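Local coordinates for cytosolic iron-sulfur protein assembly protein 1 (Saccharomyces cerevisiae, PDB 2HES) that is an essential WD40-repeat component of the cytosolic iron-sulfur protein assembly machinery, required for the maturation of extramitochondrial iron-sulfur proteins, at residues A[131-136]-A[159-164]; A[167-170]-A[176-179]; A[191-196]-A[212-217]. All blocks are in the same frame, centred on the assembly; numbering follows the deposited sequence.

Contact 1 of 3, residues A[131-136]-A[159-164]; sequences VWIWET and VIWHPS
Val131 and Val159 meet through single methyl groups, CG1 of Val131 lying 4.1 Å from CG1 of Val159. Each CA-CB bond aims at the opposing segment, yet the two side chains run past each other in opposite directions, so the touch is confined to one branch apiece. On Val131 the touching branch is CG1, placed anti to the backbone N (chi1 177°); on Val159 it is CG1, the methyl anti to the carbonyl carbon. No hydrogen bond joins the segments, and the nearest CA atoms, those of Val131 and Val159, stay 8.1 Å apart. This is face-to-face packing of neighbouring blades in a WD40 beta-propeller: strand 131-135 is the third strand of one four-stranded sheet, strand 156-161 the first of the next, and the two belong to repeats WD 3 and WD 4. Leu168 of strand 167-172 packs against Val131, Ile133 and Trp161 in the same buried layer. Two residues on, Ile133 reaches across with its CD1, which lies 4.1 Å from CZ2 of Trp161 and almost as near to CH2, meeting the benzo end of the indole at a slant. The other end of that indole looks to the preceding blade as well, where NE1 of Trp161 makes a weak hydrogen bond to the carbonyl oxygen of Ala114.

Contact 2 of 3, residues A[167-170]-A[176-179]; sequences LLAS and TVRI
Ile179 lies across from Leu167 and Ala169 and divides its two branches between them. The strands concerned, 167-172 and 177-183, form a beta hairpin, the second and third strands of a four-stranded blade of the propeller, and run antiparallel with 164° between the directions of their short segments. CG2 of Ile179 meets Leu167, whose side chain comes in at an angle and brings CD1 to 3.6 Å from that methyl. The other branch of Ile179 starts beside the backbone N (chi1 -54°) and carries CD1 to 4.0 Å from CB of Ala169. Val177 lies on this same apolar face, its CG1 4.2 Å from CB of Ala169. Phe205 and Ser203 of strand 200-205, in the following blade, pack on the small alanine, and Phe205 also touches Leu167.

Ser170 and Arg178 point to the other face. There the aliphatic root of the arginine touches the serine, CB of Arg178 lying 3.7 Å from OG of Ser170, while its extended chain carries the guanidinium away from the strand 167-170. The polar partners of the serine hydroxyl lie outside the hairpin segments: OG of Ser170 is hydrogen-bonded to His152 NE2 and to Trp180 NE1, which links the blade's second strand to its third and to the loop before its first. In the backbone, Ser170 and Arg178 form a hydrogen-bonded antiparallel pair, and Ala169 and Ile179 the adjoining non-hydrogen-bonded one. The two backbone bonds of the first pair, Ser170 N to Arg178 O and Arg178 N to Ser170 O, are each 2.9 Å long.

Contact 3 of 3, residues A[191-196]-A[212-217]; sequences AVLNGH and FRLCSG
His196 and Ser216 are joined by the sole hydrogen bond between the two segments, part of the His-Ser/Thr-Trp network characteristic of WD40 repeats, with an aspartate behind the histidine. NE2 of His196 and OG of Ser216 are 2.7 Å apart, with a bond angle of 152°, and the hydroxyl sits at the ring edge, in the imidazole plane. The serine torsion (chi1 58°) sets OG between its own backbone N and carbonyl carbon, from where it faces the histidine. Both polar groups have a second partner: ND1 of His196 is hydrogen-bonded to Asp220 OD2, and OG of Ser216 to Trp226 NE1. With a partner at each nitrogen, the ring is held against rotation, and the chain Asp220-His196-Ser216-Trp226 ties the loop after strand 186-193 to the strands 213-218 and 223-231 of the next blade. Replacing His196 by alanine would remove the imidazole, and Asp220 and Ser216 would probably each lose this mate, with a gap opened between loop and strand.

The apolar part of the contact joins Leu193 and Leu214, both buried, each with its CA-CB bond directed at the opposing segment. Trp226 packs against both leucines, and Val177, in the same blade as Leu193, also packs against both, so this touch belongs to the interface between blades. The leucine side chains meet at a slant through one methyl each, with CD1 of Leu193 3.8 Å from CD2 of Leu214.

The contacts follow one another along the chain without overlap and step round the propeller from one blade to the next. Contact 1 joins the blade running from strand 110-115 to strand 144-149 to the one from 156-161 to 186-193, contact 2 lies within the latter, and contact 3 joins it to the blade from 200-205 to 237-244. The centres of contacts 1 and 2 are about 10 Å apart, those of contacts 2 and 3 about 8 Å, and those of contacts 1 and 3 about 17 Å. Probable backbone hydrogen bonds, Ile160 O to Ala169 N and Val177 O to Leu193 N, run within this shared four-stranded sheet, while contacts 1 and 3 attach it to the blades before and after it, helping to hold the propeller ring together.

Contact 1 of 3, residues A[131-136]-A[159-164]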
loop_
_atom_site.group_PDB
_atom_site.type_symbol
_atom_site.label_atom_id
_atom_site.label_comp_id
_atom_site.label_asym_id
_atom_site.label_seq_id
_atom_site.Cartn_x
_atom_site.Cartn_y
_atom_site.Cartn_z
ATOM N N VAL A 131 2.807 -14.975 1.604
ATOM C CA VAL A 131 2.173 -13.987 2.465
ATOM C C VAL A 131 2.065 -14.690 3.822
ATOM O O VAL A 131 1.527 -15.798 3.915
ATOM C CB VAL A 131 0.763 -13.602 1.926
ATOM C CG1 VAL A 131 0.062 -12.604 2.879
ATOM C CG2 VAL A 131 0.895 -12.935 0.544
ATOM N N TRP A 132 2.622 -14.046 4.836
ATOM C CA TRP A 132 2.513 -14.486 6.234
ATOM C C TRP A 132 1.495 -13.638 6.982
ATOM O O TRP A 132 1.379 -12.419 6.759
ATOM C CB TRP A 132 3.887 -14.436 6.901
ATOM C CG TRP A 132 4.883 -15.470 6.399
ATOM C CD1 TRP A 132 5.144 -15.835 5.078
ATOM C CD2 TRP A 132 5.782 -16.231 7.200
ATOM N NE1 TRP A 132 6.131 -16.796 5.046
ATOM C CE2 TRP A 132 6.542 -17.049 6.327
ATOM C CE3 TRP A 132 6.010 -16.314 8.591
ATOM C CZ2 TRP A 132 7.513 -17.945 6.791
ATOM C CZ3 TRP A 132 6.992 -17.202 9.055
ATOM C CH2 TRP A 132 7.732 -18.001 8.154
ATOM N N ILE A 133 0.731 -14.293 7.868
ATOM C CA ILE A 133 -0.219 -13.592 8.743
ATOM C C ILE A 133 0.263 -13.750 10.170
ATOM O O ILE A 133 0.505 -14.895 10.632
ATOM C CB ILE A 133 -1.689 -14.112 8.635
ATOM C CG1 ILE A 133 -2.199 -14.123 7.186
ATOM C CG2 ILE A 133 -2.617 -13.244 9.501
ATOM C CD1 ILE A 133 -2.341 -12.780 6.589
ATOM N N TRP A 134 0.461 -12.623 10.846
ATOM C CA TRP A 134 0.923 -12.620 12.246
ATOM C C TRP A 134 -0.214 -12.036 13.095
ATOM O O TRP A 134 -0.974 -11.171 12.637
ATOM C CB TRP A 134 2.203 -11.769 12.425
ATOM C CG TRP A 134 3.470 -12.302 11.748
ATOM C CD1 TRP A 134 3.909 -12.030 10.458
ATOM C CD2 TRP A 134 4.455 -13.189 12.327
ATOM N NE1 TRP A 134 5.095 -12.713 10.221
ATOM C CE2 TRP A 134 5.446 -13.425 11.341
ATOM C CE3 TRP A 134 4.592 -13.806 13.589
ATOM C CZ2 TRP A 134 6.562 -14.241 11.571
ATOM C CZ3 TRP A 134 5.705 -14.630 13.811
ATOM C CH2 TRP A 134 6.683 -14.826 12.807
ATOM N N GLU A 135 -0.348 -12.508 14.341
ATOM C CA GLU A 135 -1.382 -11.973 15.226
ATOM C C GLU A 135 -0.743 -11.353 16.462
ATOM O O GLU A 135 0.217 -11.888 16.984
ATOM C CB GLU A 135 -2.315 -13.092 15.680
ATOM C CG GLU A 135 -3.477 -12.613 16.523
ATOM C CD GLU A 135 -4.530 -13.674 16.775
ATOM O OE1 GLU A 135 -4.174 -14.856 16.947
ATOM O OE2 GLU A 135 -5.726 -13.301 16.802
ATOM N N THR A 136 -1.312 -10.260 16.941
ATOM C CA THR A 136 -0.877 -9.656 18.200
ATOM C C THR A 136 -2.092 -9.246 19.030
ATOM O O THR A 136 -3.241 -9.467 18.635
ATOM C CB THR A 136 0.102 -8.465 17.943
ATOM O OG1 THR A 136 0.707 -8.028 19.177
ATOM C CG2 THR A 136 -0.617 -7.273 17.246
ATOM N N VAL A 159 0.702 -6.056 -0.152
ATOM C CA VAL A 159 -0.463 -6.549 0.615
ATOM C C VAL A 159 -1.263 -5.354 1.132
ATOM O O VAL A 159 -0.694 -4.297 1.463
ATOM C CB VAL A 159 -0.047 -7.453 1.835
ATOM C CG1 VAL A 159 0.263 -8.795 1.361
ATOM C CG2 VAL A 159 1.155 -6.870 2.579
ATOM N N ILE A 160 -2.588 -5.506 1.191
ATOM C CA ILE A 160 -3.447 -4.497 1.781
ATOM C C ILE A 160 -4.699 -5.163 2.279
ATOM O O ILE A 160 -5.175 -6.135 1.690
ATOM C CB ILE A 160 -3.749 -3.309 0.838
ATOM C CG1 ILE A 160 -4.247 -2.087 1.624
ATOM C CG2 ILE A 160 -4.708 -3.762 -0.323
ATOM C CD1 ILE A 160 -4.216 -0.818 0.809
ATOM N N TRP A 161 -5.169 -4.711 3.441
ATOM C CA TRP A 161 -6.453 -5.182 3.934
ATOM C C TRP A 161 -7.616 -4.268 3.582
ATOM O O TRP A 161 -7.454 -3.036 3.443
ATOM C CB TRP A 161 -6.420 -5.308 5.476
ATOM C CG TRP A 161 -5.383 -6.217 6.001
ATOM C CD1 TRP A 161 -4.023 -5.960 6.152
ATOM C CD2 TRP A 161 -5.591 -7.519 6.562
ATOM N NE1 TRP A 161 -3.395 -7.029 6.735
ATOM C CE2 TRP A 161 -4.324 -8.003 6.991
ATOM C CE3 TRP A 161 -6.726 -8.320 6.752
ATOM C CZ2 TRP A 161 -4.160 -9.271 7.568
ATOM C CZ3 TRP A 161 -6.556 -9.594 7.277
ATOM C CH2 TRP A 161 -5.282 -10.055 7.694
ATOM N N HIS A 162 -8.805 -4.879 3.489
ATOM C CA HIS A 162 -10.055 -4.143 3.372
ATOM C C HIS A 162 -10.210 -3.160 4.580
ATOM O O HIS A 162 -9.656 -3.442 5.643
ATOM C CB HIS A 162 -11.193 -5.158 3.294
ATOM C CG HIS A 162 -12.529 -4.554 2.987
ATOM N ND1 HIS A 162 -13.377 -4.052 3.959
ATOM C CD2 HIS A 162 -13.157 -4.357 1.802
ATOM C CE1 HIS A 162 -14.463 -3.582 3.378
ATOM N NE2 HIS A 162 -14.341 -3.727 2.070
ATOM N N PRO A 163 -10.903 -2.013 4.403
ATOM C CA PRO A 163 -11.017 -1.017 5.474
ATOM C C PRO A 163 -11.746 -1.501 6.732
ATOM O O PRO A 163 -11.536 -0.885 7.804
ATOM C CB PRO A 163 -11.776 0.150 4.817
ATOM C CG PRO A 163 -12.497 -0.478 3.638
ATOM C CD PRO A 163 -11.503 -1.520 3.157
ATOM N N SER A 164 -12.550 -2.557 6.589
ATOM C CA SER A 164 -13.500 -3.018 7.652
ATOM C C SER A 164 -13.860 -4.520 7.663
ATOM O O SER A 164 -14.754 -4.963 8.417
ATOM C CB SER A 164 -14.813 -2.279 7.511
ATOM O OG SER A 164 -15.444 -2.694 6.315
#

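Contact 2 of 3, residues A[167-170]-A[176-179]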
loop_
_atom_site.group_PDB
_atom_site.type_symbol
_atom_site.label_atom_id
_atom_site.label_comp_id
_atom_site.label_asym_id
_atom_site.label_seq_id
_atom_site.Cartn_x
_atom_site.Cartn_y
_atom_site.Cartn_z
ATOM N N LEU A 167 -10.280 -9.147 5.237
ATOM C CA LEU A 167 -10.047 -9.610 3.869
ATOM C C LEU A 167 -8.753 -8.952 3.414
ATOM O O LEU A 167 -8.567 -7.720 3.588
ATOM C CB LEU A 167 -11.225 -9.091 3.025
ATOM C CG LEU A 167 -11.544 -9.656 1.656
ATOM C CD1 LEU A 167 -11.919 -11.125 1.805
ATOM C CD2 LEU A 167 -12.692 -8.884 0.977
ATOM N N LEU A 168 -7.904 -9.743 2.745
ATOM C CA LEU A 168 -6.538 -9.308 2.449
ATOM C C LEU A 168 -6.365 -9.485 0.943
ATOM O O LEU A 168 -6.827 -10.493 0.387
ATOM C CB LEU A 168 -5.545 -10.221 3.153
ATOM C CG LEU A 168 -4.086 -9.901 2.892
ATOM C CD1 LEU A 168 -3.651 -8.561 3.417
ATOM C CD2 LEU A 168 -3.231 -11.020 3.491
ATOM N N ALA A 169 -5.741 -8.507 0.302
ATOM C CA ALA A 169 -5.395 -8.587 -1.162
ATOM C C ALA A 169 -3.879 -8.548 -1.354
ATOM O O ALA A 169 -3.217 -7.630 -0.856
ATOM C CB ALA A 169 -6.056 -7.420 -1.908
ATOM N N SER A 170 -3.335 -9.510 -2.103
ATOM C CA SER A 170 -1.896 -9.530 -2.402
ATOM C C SER A 170 -1.721 -9.370 -3.887
ATOM O O SER A 170 -2.550 -9.877 -4.650
ATOM C CB SER A 170 -1.246 -10.827 -1.929
ATOM O OG SER A 170 -1.850 -11.954 -2.481
ATOM N N THR A 176 -1.154 -11.681 -11.023
ATOM C CA THR A 176 -2.450 -11.812 -10.322
ATOM C C THR A 176 -2.534 -11.006 -9.031
ATOM O O THR A 176 -1.527 -10.542 -8.478
ATOM C CB THR A 176 -2.815 -13.268 -10.007
ATOM O OG1 THR A 176 -2.005 -13.754 -8.907
ATOM C CG2 THR A 176 -2.623 -14.149 -11.249
ATOM N N VAL A 177 -3.778 -10.703 -8.662
ATOM C CA VAL A 177 -4.110 -10.322 -7.290
ATOM C C VAL A 177 -4.814 -11.555 -6.675
ATOM O O VAL A 177 -5.666 -12.171 -7.324
ATOM C CB VAL A 177 -5.053 -9.102 -7.252
ATOM C CG1 VAL A 177 -5.538 -8.855 -5.798
ATOM C CG2 VAL A 177 -4.367 -7.868 -7.825
ATOM N N ARG A 178 -4.467 -11.906 -5.426
ATOM C CA ARG A 178 -5.173 -12.954 -4.707
ATOM C C ARG A 178 -5.890 -12.339 -3.518
ATOM O O ARG A 178 -5.379 -11.407 -2.885
ATOM C CB ARG A 178 -4.247 -14.094 -4.248
ATOM C CG ARG A 178 -3.918 -15.009 -5.428
ATOM C CD ARG A 178 -3.076 -16.189 -4.981
ATOM N NE ARG A 178 -2.768 -17.008 -6.130
ATOM C CZ ARG A 178 -3.314 -18.165 -6.443
ATOM N NH1 ARG A 178 -4.242 -18.727 -5.670
ATOM N NH2 ARG A 178 -2.913 -18.752 -7.578
ATOM N N ILE A 179 -7.066 -12.874 -3.240
ATOM C CA ILE A 179 -7.877 -12.424 -2.094
ATOM C C ILE A 179 -7.834 -13.533 -1.084
ATOM O O ILE A 179 -8.047 -14.714 -1.436
ATOM C CB ILE A 179 -9.376 -12.129 -2.542
ATOM C CG1 ILE A 179 -9.481 -11.144 -3.710
ATOM C CG2 ILE A 179 -10.214 -11.643 -1.311
ATOM C CD1 ILE A 179 -8.849 -9.790 -3.413
#

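Contact 3 of 3, residues A[191-196]-A[212-217]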
loop_
_atom_site.group_PDB
_atom_site.type_symbol
_atom_site.label_atom_id
_atom_site.label_comp_id
_atom_site.label_asym_id
_atom_site.label_seq_id
_atom_site.Cartn_x
_atom_site.Cartn_y
_atom_site.Cartn_z
ATOM N N ALA A 191 -10.004 -16.121 -3.963
ATOM C CA ALA A 191 -10.104 -15.711 -5.394
ATOM C C ALA A 191 -8.771 -15.357 -5.998
ATOM O O ALA A 191 -7.898 -14.849 -5.331
ATOM C CB ALA A 191 -11.075 -14.526 -5.507
ATOM N N VAL A 192 -8.617 -15.632 -7.282
ATOM C CA VAL A 192 -7.454 -15.240 -8.032
ATOM C C VAL A 192 -8.023 -14.316 -9.130
ATOM O O VAL A 192 -8.917 -14.733 -9.909
ATOM C CB VAL A 192 -6.758 -16.443 -8.689
ATOM C CG1 VAL A 192 -5.513 -15.967 -9.421
ATOM C CG2 VAL A 192 -6.457 -17.557 -7.670
ATOM N N LEU A 193 -7.574 -13.072 -9.118
ATOM C CA LEU A 193 -7.972 -12.037 -10.068
ATOM C C LEU A 193 -6.997 -12.056 -11.250
ATOM O O LEU A 193 -5.892 -11.503 -11.167
ATOM C CB LEU A 193 -7.987 -10.654 -9.410
ATOM C CG LEU A 193 -8.958 -10.467 -8.227
ATOM C CD1 LEU A 193 -9.029 -9.093 -7.656
ATOM C CD2 LEU A 193 -10.270 -10.821 -8.662
ATOM N N ASN A 194 -7.442 -12.706 -12.330
ATOM C CA ASN A 194 -6.658 -12.967 -13.533
ATOM C C ASN A 194 -7.074 -11.946 -14.569
ATOM O O ASN A 194 -8.281 -11.770 -14.825
ATOM C CB ASN A 194 -7.023 -14.331 -14.085
ATOM C CG ASN A 194 -6.485 -15.454 -13.273
ATOM O OD1 ASN A 194 -5.319 -15.440 -12.877
ATOM N ND2 ASN A 194 -7.317 -16.474 -13.043
ATOM N N GLY A 195 -6.096 -11.259 -15.146
ATOM C CA GLY A 195 -6.374 -10.359 -16.252
ATOM C C GLY A 195 -5.229 -9.430 -16.615
ATOM O O GLY A 195 -5.021 -9.095 -17.811
ATOM N N HIS A 196 -4.496 -8.951 -15.607
ATOM C CA HIS A 196 -3.396 -8.058 -15.930
ATOM C C HIS A 196 -2.386 -8.877 -16.753
ATOM O O HIS A 196 -2.271 -10.116 -16.614
ATOM C CB HIS A 196 -2.699 -7.506 -14.665
ATOM C CG HIS A 196 -3.366 -6.308 -14.059
ATOM N ND1 HIS A 196 -3.511 -5.106 -14.720
ATOM C CD2 HIS A 196 -3.882 -6.116 -12.815
ATOM C CE1 HIS A 196 -4.112 -4.240 -13.922
ATOM N NE2 HIS A 196 -4.341 -4.829 -12.766
ATOM N N PHE A 212 -17.870 -5.764 -2.071
ATOM C CA PHE A 212 -16.478 -5.290 -2.231
ATOM C C PHE A 212 -16.092 -4.972 -3.662
ATOM O O PHE A 212 -16.571 -5.596 -4.599
ATOM C CB PHE A 212 -15.474 -6.354 -1.739
ATOM C CG PHE A 212 -15.912 -7.085 -0.495
ATOM C CD1 PHE A 212 -16.131 -6.398 0.710
ATOM C CD2 PHE A 212 -16.118 -8.466 -0.539
ATOM C CE1 PHE A 212 -16.538 -7.078 1.847
ATOM C CE2 PHE A 212 -16.528 -9.176 0.622
ATOM C CZ PHE A 212 -16.743 -8.459 1.801
ATOM N N ARG A 213 -15.190 -4.001 -3.809
ATOM C CA ARG A 213 -14.468 -3.826 -5.094
ATOM C C ARG A 213 -13.017 -3.515 -4.780
ATOM O O ARG A 213 -12.679 -3.207 -3.623
ATOM C CB ARG A 213 -15.045 -2.680 -5.931
ATOM C CG ARG A 213 -16.482 -2.929 -6.365
ATOM C CD ARG A 213 -16.858 -1.916 -7.453
ATOM N NE ARG A 213 -16.858 -0.545 -6.922
ATOM C CZ ARG A 213 -17.157 0.527 -7.643
ATOM N NH1 ARG A 213 -17.485 0.404 -8.942
ATOM N NH2 ARG A 213 -17.153 1.723 -7.078
ATOM N N LEU A 214 -12.168 -3.629 -5.795
ATOM C CA LEU A 214 -10.731 -3.393 -5.576
ATOM C C LEU A 214 -10.157 -2.757 -6.839
ATOM O O LEU A 214 -10.586 -3.155 -7.932
ATOM C CB LEU A 214 -10.044 -4.756 -5.347
ATOM C CG LEU A 214 -8.553 -4.782 -5.133
ATOM C CD1 LEU A 214 -8.315 -4.945 -3.642
ATOM C CD2 LEU A 214 -7.863 -5.901 -5.938
ATOM N N CYS A 215 -9.220 -1.802 -6.718
ATOM C CA CYS A 215 -8.487 -1.375 -7.931
ATOM C C CYS A 215 -7.050 -1.838 -7.849
ATOM O O CYS A 215 -6.475 -2.038 -6.746
ATOM C CB CYS A 215 -8.553 0.138 -8.125
ATOM S SG CYS A 215 -7.754 1.115 -6.782
ATOM N N SER A 216 -6.455 -2.065 -8.999
ATOM C CA SER A 216 -5.064 -2.572 -9.037
ATOM C C SER A 216 -4.292 -1.922 -10.190
ATOM O O SER A 216 -4.869 -1.585 -11.229
ATOM C CB SER A 216 -5.023 -4.100 -9.223
ATOM O OG SER A 216 -5.711 -4.473 -10.435
ATOM N N GLY A 217 -2.983 -1.762 -10.006
ATOM C CA GLY A 217 -2.171 -1.057 -11.001
ATOM C C GLY A 217 -1.017 -1.918 -11.420
ATOM O O GLY A 217 -0.458 -2.611 -10.600
#